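Local coordinates for putative vitamin-B12 independent methionine synthase family protein (Listeria monocytogenes, PDB 1YPX) that probably transfers a methyl group from a folate to a thiol in a zinc-dependent reaction, as cobalamin-independent methionine synthases do, at residues L16-K19 / G20-D23; L36-R39 / K40-T44. One frame throughout, in Å; residues are numbered along the deposited sequence.

Interaction 1 (16-19 with 20-23) and interaction 2 (36-39 with 40-44) illustrate how a helix is held at its N-cap and within its first turns. The first opens helix 19-30, the second lies near the beginning of helix 35-56, and these consecutive helices pack together: CD1 of Ile21 lies 3.9 Å from CG of Glu42. Both contacts are partly buried, far from the centre of the chain, each with an inner face and a solvent-facing one. In interaction 1 the inner face carries Thr18 and Ile21, and a lysine-aspartate pair lies outside. Interaction 2 instead buries a charge, Glu42, paired with Arg67 and linked through a water to Arg39.

Interaction 1 (L16-K19 / G20-D23); sequences LRTK and GIKD
Lys19 reaches along the first turn of its helix to Asp23, four residues on, and its side chain can be followed atom by atom. The bond from CA to CB leads away from the residues that follow. With CG anti to the backbone N (chi1 175°), the chain is carried toward Asp23, and CG comes within 3.4 Å of Asp23 OD1. CD is still near that oxygen, but two successive bends, at chi3 and chi4, then fold the end of the chain back toward the carboxylate. There NZ meets the other oxygen, OD2, at 3.4 Å, a salt bridge whose hydrogen bond is weak. The same two residues are joined through the backbone, where N of Asp23 donates to the carbonyl O of Lys19 at 2.7 Å.

One residue earlier, Thr18 is the N-cap. Its carbonyl O accepts from N of Lys22 at 2.8 Å. OG1 of Thr18 and CG2 of Ile21 lie 3.3 Å apart, the two side chains running at about a right angle. The same Ile21 methyl packs against CB of Arg17 at 3.7 Å. OG1 of Thr18 hydrogen-bonds to OE1 of Glu45, giving its buried hydroxyl a polar partner. The turn is thus the start of helix 19-30, lodged with Ile21 against Glu42 and Glu45 of helix 35-56, while Thr18 touches Glu347 of helix 347-364.

Interaction 2 (L36-R39 / K40-T44); sequences LELR and KIENT
Glu37 contributes through its carbonyl, which receives N of Lys40 in a weak hydrogen bond of 3.3 Å, while CB of Lys40 lies beside the same oxygen. Next, Leu38 combines a backbone and a side-chain contact with Glu42. Its carbonyl O accepts the N-H of Glu42 at 3.2 Å, and CG of Glu42 leans against the same oxygen. The leucine CG and the glutamate CG then meet at 4.2 Å, so the aliphatic part of the acid packs on the leucine. Glu42 CG is anti to its own carbonyl carbon (chi1 -63°), which turns the chain back over the preceding turn.

Arg39 ends the segment. Its carbonyl O accepts from N of Asn43 at 2.8 Å, and its side chain runs extended from CG to NE. The guanidinium and the Glu42 carboxylate do not bond directly: OE1 lies 4.5 Å from NH2 and well out of the guanidinium plane. A water spans the gap, accepting from NH2 at 3.3 Å and donating to OE1 at 3.0 Å. NH1 of Arg39 forms a salt bridge with Asp119, and OE1 of Glu42 one with Arg67. Arg67 and, more weakly, Arg25 and the water-linked Arg39 would probably favour the ionised form of the buried acid. Leu38 and Ile41 touch Ala24 of helix 19-30. The Leu38-Glu42 and Arg39-Asn43 bonds are the i to i+4 bonds of an alpha-helix, the Glu37-Lys40 bond a weak three-residue one near its start; this helix packs on its predecessor in a protein whose fold resembles a TIM barrel.

Interaction 1 (L16-K19 / G20-D23)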
loop_
_atom_site.group_PDB
_atom_site.type_symbol
_atom_site.label_atom_id
_atom_site.label_comp_id
_atom_site.label_asym_id
_atom_site.label_seq_id
_atom_site.Cartn_x
_atom_site.Cartn_y
_atom_site.Cartn_z
ATOM N N LEU A 16 -3.395 -0.712 13.937
ATOM C CA LEU A 16 -4.128 -1.619 14.828
ATOM C C LEU A 16 -5.527 -1.127 15.172
ATOM O O LEU A 16 -5.697 0.012 15.602
ATOM C CB LEU A 16 -3.355 -1.785 16.131
ATOM C CG LEU A 16 -2.479 -3.009 16.350
ATOM C CD1 LEU A 16 -1.598 -3.308 15.136
ATOM C CD2 LEU A 16 -1.637 -2.740 17.573
ATOM N N ARG A 17 -6.520 -1.993 15.032
ATOM C CA ARG A 17 -7.898 -1.612 15.347
ATOM C C ARG A 17 -8.087 -1.386 16.852
ATOM O O ARG A 17 -7.738 -2.244 17.660
ATOM C CB ARG A 17 -8.889 -2.692 14.872
ATOM C CG ARG A 17 -8.741 -3.128 13.403
ATOM C CD ARG A 17 -7.508 -4.025 13.199
ATOM N NE ARG A 17 -6.837 -4.297 14.478
ATOM C CZ ARG A 17 -5.706 -4.978 14.620
ATOM N NH1 ARG A 17 -5.093 -5.483 13.558
ATOM N NH2 ARG A 17 -5.180 -5.131 15.830
ATOM N N THR A 18 -8.635 -0.235 17.230
ATOM C CA THR A 18 -8.868 0.051 18.644
ATOM C C THR A 18 -10.090 -0.709 19.129
ATOM O O THR A 18 -10.763 -1.391 18.349
ATOM C CB THR A 18 -9.122 1.541 18.895
ATOM O OG1 THR A 18 -10.212 1.984 18.080
ATOM C CG2 THR A 18 -7.883 2.348 18.567
ATOM N N LYS A 19 -10.379 -0.594 20.421
ATOM C CA LYS A 19 -11.536 -1.272 20.982
ATOM C C LYS A 19 -12.819 -0.581 20.516
ATOM O O LYS A 19 -13.865 -1.217 20.387
ATOM C CB LYS A 19 -11.449 -1.309 22.520
ATOM C CG LYS A 19 -12.689 -1.893 23.206
ATOM C CD LYS A 19 -12.400 -2.439 24.610
ATOM C CE LYS A 19 -12.004 -3.921 24.588
ATOM N NZ LYS A 19 -13.119 -4.837 24.180
ATOM N N GLY A 20 -12.738 0.719 20.252
ATOM C CA GLY A 20 -13.912 1.430 19.780
ATOM C C GLY A 20 -14.367 0.855 18.445
ATOM O O GLY A 20 -15.542 0.544 18.248
ATOM N N ILE A 21 -13.428 0.710 17.518
ATOM C CA ILE A 21 -13.750 0.153 16.217
ATOM C C ILE A 21 -13.998 -1.345 16.335
ATOM O O ILE A 21 -14.766 -1.917 15.567
ATOM C CB ILE A 21 -12.611 0.402 15.203
ATOM C CG1 ILE A 21 -12.912 -0.322 13.882
ATOM C CG2 ILE A 21 -11.304 -0.083 15.773
ATOM C CD1 ILE A 21 -14.209 0.122 13.198
ATOM N N LYS A 22 -13.350 -1.973 17.308
ATOM C CA LYS A 22 -13.499 -3.410 17.517
ATOM C C LYS A 22 -14.928 -3.731 17.952
ATOM O O LYS A 22 -15.608 -4.563 17.344
ATOM C CB LYS A 22 -12.526 -3.878 18.597
ATOM C CG LYS A 22 -12.028 -5.287 18.413
ATOM C CD LYS A 22 -10.911 -5.326 17.391
ATOM C CE LYS A 22 -10.400 -6.751 17.173
ATOM N NZ LYS A 22 -9.857 -7.367 18.415
ATOM N N ASP A 23 -15.360 -3.059 19.019
ATOM C CA ASP A 23 -16.698 -3.213 19.596
ATOM C C ASP A 23 -17.780 -2.892 18.568
ATOM O O ASP A 23 -18.744 -3.647 18.395
ATOM C CB ASP A 23 -16.855 -2.282 20.811
ATOM C CG ASP A 23 -16.119 -2.789 22.054
ATOM O OD1 ASP A 23 -16.048 -2.030 23.047
ATOM O OD2 ASP A 23 -15.623 -3.941 22.050
#

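Interaction 2 (L36-R39 / K40-T44)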
loop_
_atom_site.group_PDB
_atom_site.type_symbol
_atom_site.label_atom_id
_atom_site.label_comp_id
_atom_site.label_asym_id
_atom_site.label_seq_id
_atom_site.Cartn_x
_atom_site.Cartn_y
_atom_site.Cartn_z
ATOM N N LEU A 36 -25.126 2.767 8.549
ATOM C CA LEU A 36 -25.151 4.223 8.591
ATOM C C LEU A 36 -24.819 4.756 9.983
ATOM O O LEU A 36 -24.640 5.955 10.153
ATOM C CB LEU A 36 -26.535 4.738 8.148
ATOM C CG LEU A 36 -27.806 4.079 8.719
ATOM C CD1 LEU A 36 -28.939 5.106 8.786
ATOM C CD2 LEU A 36 -28.216 2.886 7.868
ATOM N N GLU A 37 -24.720 3.865 10.970
ATOM C CA GLU A 37 -24.421 4.260 12.349
ATOM C C GLU A 37 -22.980 3.909 12.715
ATOM O O GLU A 37 -22.306 4.639 13.453
ATOM C CB GLU A 37 -25.385 3.550 13.308
ATOM C CG GLU A 37 -25.465 4.131 14.720
ATOM C CD GLU A 37 -26.356 3.310 15.648
ATOM O OE1 GLU A 37 -27.443 2.871 15.206
ATOM O OE2 GLU A 37 -25.975 3.111 16.823
ATOM N N LEU A 38 -22.524 2.771 12.201
ATOM C CA LEU A 38 -21.166 2.281 12.424
ATOM C C LEU A 38 -20.143 3.262 11.858
ATOM O O LEU A 38 -19.006 3.324 12.318
ATOM C CB LEU A 38 -20.984 0.920 11.737
ATOM C CG LEU A 38 -19.551 0.425 11.512
ATOM C CD1 LEU A 38 -18.907 0.147 12.863
ATOM C CD2 LEU A 38 -19.551 -0.838 10.657
ATOM N N ARG A 39 -20.550 4.033 10.861
ATOM C CA ARG A 39 -19.626 4.968 10.249
ATOM C C ARG A 39 -19.166 6.070 11.187
ATOM O O ARG A 39 -17.997 6.470 11.166
ATOM C CB ARG A 39 -20.239 5.583 9.000
ATOM C CG ARG A 39 -19.236 6.426 8.259
ATOM C CD ARG A 39 -19.656 6.733 6.843
ATOM N NE ARG A 39 -18.603 7.479 6.173
ATOM C CZ ARG A 39 -17.639 6.929 5.444
ATOM N NH1 ARG A 39 -16.723 7.702 4.877
ATOM N NH2 ARG A 39 -17.608 5.618 5.256
ATOM N N LYS A 40 -20.089 6.560 12.007
ATOM C CA LYS A 40 -19.775 7.616 12.958
ATOM C C LYS A 40 -18.624 7.197 13.858
ATOM O O LYS A 40 -17.604 7.877 13.923
ATOM C CB LYS A 40 -21.009 7.962 13.803
ATOM C CG LYS A 40 -21.944 9.011 13.176
ATOM C CD LYS A 40 -21.266 10.380 13.112
ATOM C CE LYS A 40 -22.168 11.450 12.518
ATOM N NZ LYS A 40 -21.448 12.737 12.252
ATOM N N ILE A 41 -18.779 6.079 14.552
ATOM C CA ILE A 41 -17.719 5.621 15.431
ATOM C C ILE A 41 -16.400 5.544 14.655
ATOM O O ILE A 41 -15.372 6.060 15.106
ATOM C CB ILE A 41 -18.047 4.241 16.029
ATOM C CG1 ILE A 41 -19.383 4.295 16.766
ATOM C CG2 ILE A 41 -16.952 3.833 17.013
ATOM C CD1 ILE A 41 -20.080 2.951 16.878
ATOM N N GLU A 42 -16.438 4.898 13.487
ATOM C CA GLU A 42 -15.256 4.782 12.646
ATOM C C GLU A 42 -14.651 6.173 12.488
ATOM O O GLU A 42 -13.442 6.350 12.582
ATOM C CB GLU A 42 -15.608 4.245 11.257
ATOM C CG GLU A 42 -16.184 2.847 11.204
ATOM C CD GLU A 42 -16.225 2.309 9.779
ATOM O OE1 GLU A 42 -16.596 3.079 8.862
ATOM O OE2 GLU A 42 -15.885 1.116 9.574
ATOM N N ASN A 43 -15.515 7.154 12.252
ATOM C CA ASN A 43 -15.092 8.528 12.075
ATOM C C ASN A 43 -14.353 9.073 13.287
ATOM O O ASN A 43 -13.370 9.804 13.152
ATOM C CB ASN A 43 -16.299 9.410 11.761
ATOM C CG ASN A 43 -16.641 9.409 10.289
ATOM O OD1 ASN A 43 -17.400 10.251 9.812
ATOM N ND2 ASN A 43 -16.071 8.462 9.557
ATOM N N THR A 44 -14.843 8.708 14.467
ATOM C CA THR A 44 -14.263 9.118 15.742
ATOM C C THR A 44 -12.935 8.393 15.914
ATOM O O THR A 44 -11.906 8.998 16.227
ATOM C CB THR A 44 -15.205 8.726 16.908
ATOM O OG1 THR A 44 -16.510 9.262 16.660
ATOM C CG2 THR A 44 -14.682 9.253 18.243
HETATM O O HOH W 1 -18.597 2.826 6.599
#